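Local coordinates for phosphatase YwpJ (Bacillus subtilis, PDB 1NRW), which dephosphorylates phosphorylated five- and six-carbon sugars and nucleoside monophosphates in vitro, and FMN to a lesser extent, as a magnesium-dependent HAD-superfamily phosphatase, at residues 187-199 with 208-220. Residues are numbered along the deposited sequence; the frame is centred on the assembly and turned at random.
Sequences AGWKRYEHAEDLT and FELSSRKASKGQA. With PO4 (phosphate ion), chain B.
Thr199 and Ser211 form an antiparallel hydrogen-bonded pair in the hairpin of strands 198-201 and 207-212: Thr199 N gives to Ser211 O at 2.8 Å, and Ser211 N returns a bond to Thr199 O. Both side chains lie on the same sheet face, where a water donates to Thr199 O and Ser211 OG. With OG1 beside its backbone N (chi1 -71°), Thr199 turns this hydroxyl across to Ser212 O, at the end of the neighbouring strand, 2.9 Å from OG1. Ala215 N meets that oxygen from the other face of its carbonyl plane, closing the type I turn 212-215. Ser211 OG donates to Ala215 O at 2.7 Å and also bonds Asn68, so both hydroxyls tie the turn to the strands. Arg213 bends at chi2 (58°) and lies beside Glu196, its guanidinium edge turned to Glu196 O; NH1 reaches a lone pair of that oxygen at 2.7 Å, while Arg213 N bonds Asp197 O from above its carbonyl plane, and the Asp197 carboxylate pairs with Arg89. At the other end, helix 182-192 packs against strand 207-212. Leu210 CD1 stands over one face of the Tyr192 ring in a CH-pi contact, 3.8 Å from its centroid, and CD2 touches Tyr192 CB; Arg191 CG lies over the opposite face, and Arg191 NE donates in its guanidinium plane to Tyr192 OH. Losing the ring to an alanine at Tyr192 is likely to open a gap beside Leu210 and to leave Arg191 NE without this acceptor. Phe208 CZ rests 4.1 Å from Gly188 CA, where a side chain would collide with the ring. The contact thus joins apolar helix-on-sheet packing to a polar turn leading into helix 217-227, whose first residue, Lys217, binds phosphate through NZ and salt-bridges Asp10, the probable nucleophile.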
loop_
_atom_site.group_PDB
_atom_site.type_symbol
_atom_site.label_atom_id
_atom_site.label_comp_id
_atom_site.label_asym_id
_atom_site.label_seq_id
_atom_site.Cartn_x
_atom_site.Cartn_y
_atom_site.Cartn_z
ATOM N N ALA A 187 -12.964 -11.674 13.004
ATOM C CA ALA A 187 -13.274 -10.892 14.197
ATOM C C ALA A 187 -12.782 -9.452 14.058
ATOM O O ALA A 187 -13.464 -8.509 14.465
ATOM C CB ALA A 187 -12.647 -11.541 15.429
ATOM N N GLY A 188 -11.589 -9.289 13.494
ATOM C CA GLY A 188 -11.046 -7.958 13.309
ATOM C C GLY A 188 -11.885 -7.173 12.321
ATOM O O GLY A 188 -12.177 -5.996 12.533
ATOM N N TRP A 189 -12.288 -7.833 11.241
ATOM C CA TRP A 189 -13.087 -7.186 10.212
ATOM C C TRP A 189 -14.447 -6.754 10.765
ATOM O O TRP A 189 -14.888 -5.624 10.537
ATOM C CB TRP A 189 -13.271 -8.134 9.021
ATOM C CG TRP A 189 -13.601 -7.427 7.746
ATOM C CD1 TRP A 189 -14.846 -7.108 7.278
ATOM C CD2 TRP A 189 -12.669 -6.901 6.794
ATOM N NE1 TRP A 189 -14.744 -6.416 6.097
ATOM C CE2 TRP A 189 -13.419 -6.272 5.777
ATOM C CE3 TRP A 189 -11.270 -6.895 6.706
ATOM C CZ2 TRP A 189 -12.819 -5.646 4.679
ATOM C CZ3 TRP A 189 -10.672 -6.269 5.616
ATOM C CH2 TRP A 189 -11.448 -5.653 4.619
ATOM N N LYS A 190 -15.101 -7.647 11.501
ATOM C CA LYS A 190 -16.410 -7.348 12.084
ATOM C C LYS A 190 -16.354 -6.175 13.056
ATOM O O LYS A 190 -17.288 -5.374 13.142
ATOM C CB LYS A 190 -16.960 -8.566 12.832
ATOM C CG LYS A 190 -17.274 -9.769 11.966
ATOM C CD LYS A 190 -17.807 -10.913 12.820
ATOM C CE LYS A 190 -18.042 -12.170 11.993
ATOM N NZ LYS A 190 -18.512 -13.306 12.834
ATOM N N ARG A 191 -15.253 -6.085 13.790
ATOM C CA ARG A 191 -15.073 -5.032 14.778
ATOM C C ARG A 191 -14.964 -3.623 14.204
ATOM O O ARG A 191 -15.449 -2.670 14.812
ATOM C CB ARG A 191 -13.831 -5.336 15.625
ATOM C CG ARG A 191 -13.596 -4.372 16.780
ATOM C CD ARG A 191 -12.337 -4.750 17.552
ATOM N NE ARG A 191 -12.064 -3.831 18.655
ATOM C CZ ARG A 191 -12.731 -3.820 19.804
ATOM N NH1 ARG A 191 -13.714 -4.685 20.011
ATOM N NH2 ARG A 191 -12.417 -2.940 20.747
ATOM N N TYR A 192 -14.353 -3.488 13.029
ATOM C CA TYR A 192 -14.160 -2.168 12.431
ATOM C C TYR A 192 -14.891 -1.879 11.125
ATOM O O TYR A 192 -14.859 -0.747 10.642
ATOM C CB TYR A 192 -12.662 -1.932 12.226
ATOM C CG TYR A 192 -11.879 -1.994 13.514
ATOM C CD1 TYR A 192 -11.979 -0.974 14.458
ATOM C CD2 TYR A 192 -11.074 -3.093 13.811
ATOM C CE1 TYR A 192 -11.297 -1.046 15.672
ATOM C CE2 TYR A 192 -10.389 -3.174 15.023
ATOM C CZ TYR A 192 -10.507 -2.148 15.947
ATOM O OH TYR A 192 -9.839 -2.217 17.148
ATOM N N GLU A 193 -15.559 -2.875 10.558
ATOM C CA GLU A 193 -16.240 -2.666 9.287
ATOM C C GLU A 193 -17.318 -1.578 9.320
ATOM O O GLU A 193 -17.647 -1.004 8.282
ATOM C CB GLU A 193 -16.824 -3.989 8.771
ATOM C CG GLU A 193 -18.042 -4.512 9.513
ATOM C CD GLU A 193 -18.477 -5.881 9.005
ATOM O OE1 GLU A 193 -18.253 -6.167 7.810
ATOM O OE2 GLU A 193 -19.049 -6.666 9.792
ATOM N N HIS A 194 -17.853 -1.284 10.503
ATOM C CA HIS A 194 -18.888 -0.258 10.634
ATOM C C HIS A 194 -18.396 1.038 11.282
ATOM O O HIS A 194 -19.185 1.956 11.512
ATOM C CB HIS A 194 -20.077 -0.795 11.440
ATOM C CG HIS A 194 -20.838 -1.882 10.748
ATOM N ND1 HIS A 194 -21.424 -1.711 9.513
ATOM C CD2 HIS A 194 -21.115 -3.154 11.123
ATOM C CE1 HIS A 194 -22.029 -2.829 9.156
ATOM N NE2 HIS A 194 -21.857 -3.721 10.116
ATOM N N ALA A 195 -17.100 1.114 11.580
ATOM C CA ALA A 195 -16.533 2.312 12.195
ATOM C C ALA A 195 -16.463 3.432 11.159
ATOM O O ALA A 195 -15.642 3.395 10.240
ATOM C CB ALA A 195 -15.145 2.012 12.750
ATOM N N GLU A 196 -17.320 4.435 11.323
ATOM C CA GLU A 196 -17.388 5.546 10.382
ATOM C C GLU A 196 -16.218 6.521 10.449
ATOM O O GLU A 196 -16.055 7.357 9.561
ATOM C CB GLU A 196 -18.708 6.297 10.579
ATOM C CG GLU A 196 -19.913 5.372 10.615
ATOM C CD GLU A 196 -21.013 5.799 9.668
ATOM O OE1 GLU A 196 -20.737 5.916 8.453
ATOM O OE2 GLU A 196 -22.153 6.011 10.133
ATOM N N ASP A 197 -15.407 6.420 11.497
ATOM C CA ASP A 197 -14.259 7.304 11.649
ATOM C C ASP A 197 -12.990 6.650 11.103
ATOM O O ASP A 197 -11.906 7.221 11.185
ATOM C CB ASP A 197 -14.056 7.661 13.127
ATOM C CG ASP A 197 -13.802 6.440 13.997
ATOM O OD1 ASP A 197 -14.551 5.450 13.870
ATOM O OD2 ASP A 197 -12.858 6.471 14.815
ATOM N N LEU A 198 -13.135 5.460 10.530
ATOM C CA LEU A 198 -11.986 4.730 10.001
ATOM C C LEU A 198 -12.196 4.163 8.605
ATOM O O LEU A 198 -13.324 4.053 8.124
ATOM C CB LEU A 198 -11.645 3.566 10.934
ATOM C CG LEU A 198 -11.276 3.880 12.385
ATOM C CD1 LEU A 198 -11.183 2.576 13.181
ATOM C CD2 LEU A 198 -9.961 4.645 12.426
ATOM N N THR A 199 -11.085 3.811 7.963
ATOM C CA THR A 199 -11.096 3.181 6.649
ATOM C C THR A 199 -10.527 1.780 6.908
ATOM O O THR A 199 -9.445 1.642 7.485
ATOM C CB THR A 199 -10.188 3.918 5.633
ATOM O OG1 THR A 199 -10.778 5.177 5.278
ATOM C CG2 THR A 199 -10.014 3.084 4.370
ATOM N N PHE A 208 -5.305 -6.959 7.617
ATOM C CA PHE A 208 -6.293 -5.915 7.424
ATOM C C PHE A 208 -5.555 -4.657 7.847
ATOM O O PHE A 208 -4.617 -4.721 8.647
ATOM C CB PHE A 208 -7.582 -6.148 8.239
ATOM C CG PHE A 208 -7.369 -6.399 9.708
ATOM C CD1 PHE A 208 -7.315 -5.342 10.612
ATOM C CD2 PHE A 208 -7.297 -7.701 10.193
ATOM C CE1 PHE A 208 -7.196 -5.581 11.984
ATOM C CE2 PHE A 208 -7.179 -7.953 11.561
ATOM C CZ PHE A 208 -7.131 -6.892 12.457
ATOM N N GLU A 209 -5.929 -3.526 7.262
ATOM C CA GLU A 209 -5.281 -2.263 7.583
ATOM C C GLU A 209 -6.327 -1.241 7.987
ATOM O O GLU A 209 -7.425 -1.208 7.432
ATOM C CB GLU A 209 -4.492 -1.742 6.372
ATOM C CG GLU A 209 -3.301 -2.622 5.963
ATOM C CD GLU A 209 -2.585 -2.105 4.720
ATOM O OE1 GLU A 209 -2.701 -0.895 4.411
ATOM O OE2 GLU A 209 -1.891 -2.906 4.056
ATOM N N LEU A 210 -5.972 -0.410 8.957
ATOM C CA LEU A 210 -6.865 0.624 9.449
ATOM C C LEU A 210 -6.206 1.995 9.384
ATOM O O LEU A 210 -5.115 2.197 9.918
ATOM C CB LEU A 210 -7.261 0.322 10.898
ATOM C CG LEU A 210 -8.136 -0.914 11.117
ATOM C CD1 LEU A 210 -8.117 -1.302 12.591
ATOM C CD2 LEU A 210 -9.555 -0.628 10.651
ATOM N N SER A 211 -6.869 2.932 8.717
ATOM C CA SER A 211 -6.373 4.300 8.621
ATOM C C SER A 211 -7.577 5.190 8.915
ATOM O O SER A 211 -8.680 4.680 9.131
ATOM C CB SER A 211 -5.811 4.575 7.221
ATOM O OG SER A 211 -6.753 4.246 6.218
ATOM N N SER A 212 -7.379 6.502 8.939
ATOM C CA SER A 212 -8.494 7.396 9.224
ATOM C C SER A 212 -9.522 7.360 8.094
ATOM O O SER A 212 -9.213 6.956 6.971
ATOM C CB SER A 212 -7.994 8.822 9.434
ATOM O OG SER A 212 -9.014 9.622 10.013
ATOM N N ARG A 213 -10.747 7.784 8.398
ATOM C CA ARG A 213 -11.823 7.787 7.413
ATOM C C ARG A 213 -11.450 8.462 6.097
ATOM O O ARG A 213 -11.824 7.986 5.027
ATOM C CB ARG A 213 -13.066 8.474 7.994
ATOM C CG ARG A 213 -14.261 8.486 7.049
ATOM C CD ARG A 213 -14.655 7.070 6.643
ATOM N NE ARG A 213 -15.767 7.049 5.696
ATOM C CZ ARG A 213 -17.001 7.455 5.976
ATOM N NH1 ARG A 213 -17.296 7.918 7.185
ATOM N NH2 ARG A 213 -17.944 7.403 5.044
ATOM N N LYS A 214 -10.723 9.573 6.174
ATOM C CA LYS A 214 -10.332 10.303 4.975
ATOM C C LYS A 214 -9.032 9.816 4.355
ATOM O O LYS A 214 -8.524 10.426 3.417
ATOM C CB LYS A 214 -10.223 11.800 5.267
ATOM C CG LYS A 214 -11.552 12.465 5.597
ATOM C CD LYS A 214 -11.383 13.978 5.687
ATOM C CE LYS A 214 -12.684 14.666 6.073
ATOM N NZ LYS A 214 -13.143 14.241 7.426
ATOM N N ALA A 215 -8.493 8.720 4.882
ATOM C CA ALA A 215 -7.259 8.161 4.345
ATOM C C ALA A 215 -7.520 6.841 3.616
ATOM O O ALA A 215 -7.692 5.799 4.243
ATOM C CB ALA A 215 -6.243 7.939 5.470
ATOM N N SER A 216 -7.580 6.902 2.292
ATOM C CA SER A 216 -7.768 5.711 1.468
ATOM C C SER A 216 -7.046 6.015 0.159
ATOM O O SER A 216 -6.807 7.181 -0.165
ATOM C CB SER A 216 -9.256 5.420 1.216
ATOM O OG SER A 216 -9.854 6.359 0.334
ATOM N N LYS A 217 -6.673 4.984 -0.592
ATOM C CA LYS A 217 -5.966 5.241 -1.838
ATOM C C LYS A 217 -6.822 6.072 -2.787
ATOM O O LYS A 217 -6.309 6.945 -3.482
ATOM C CB LYS A 217 -5.542 3.926 -2.502
ATOM C CG LYS A 217 -4.439 3.202 -1.734
ATOM C CD LYS A 217 -3.865 2.036 -2.532
ATOM C CE LYS A 217 -2.771 1.315 -1.746
ATOM N NZ LYS A 217 -2.143 0.240 -2.565
ATOM N N GLY A 218 -8.128 5.809 -2.795
ATOM C CA GLY A 218 -9.028 6.553 -3.659
ATOM C C GLY A 218 -9.164 8.017 -3.267
ATOM O O GLY A 218 -9.151 8.892 -4.124
ATOM N N GLN A 219 -9.293 8.295 -1.975
ATOM C CA GLN A 219 -9.421 9.679 -1.526
ATOM C C GLN A 219 -8.134 10.470 -1.746
ATOM O O GLN A 219 -8.175 11.660 -2.060
ATOM C CB GLN A 219 -9.823 9.724 -0.050
ATOM C CG GLN A 219 -11.249 9.264 0.196
ATOM C CD GLN A 219 -11.596 9.207 1.667
ATOM O OE1 GLN A 219 -11.325 8.212 2.352
ATOM N NE2 GLN A 219 -12.185 10.283 2.168
ATOM N N ALA A 220 -6.992 9.809 -1.584
ATOM C CA ALA A 220 -5.706 10.464 -1.785
ATOM C C ALA A 220 -5.551 10.812 -3.262
ATOM O O ALA A 220 -5.015 11.866 -3.609
ATOM C CB ALA A 220 -4.562 9.547 -1.332
HETATM P P PO4 B . 0.446 -2.426 -1.426
HETATM O O1 PO4 B . -0.143 -2.988 -2.657
HETATM O O2 PO4 B . -0.401 -1.304 -0.945
HETATM O O3 PO4 B . 0.510 -3.485 -0.389
HETATM O O4 PO4 B . 1.809 -1.929 -1.724
HETATM O O HOH W 1 -7.110 1.677 6.130
#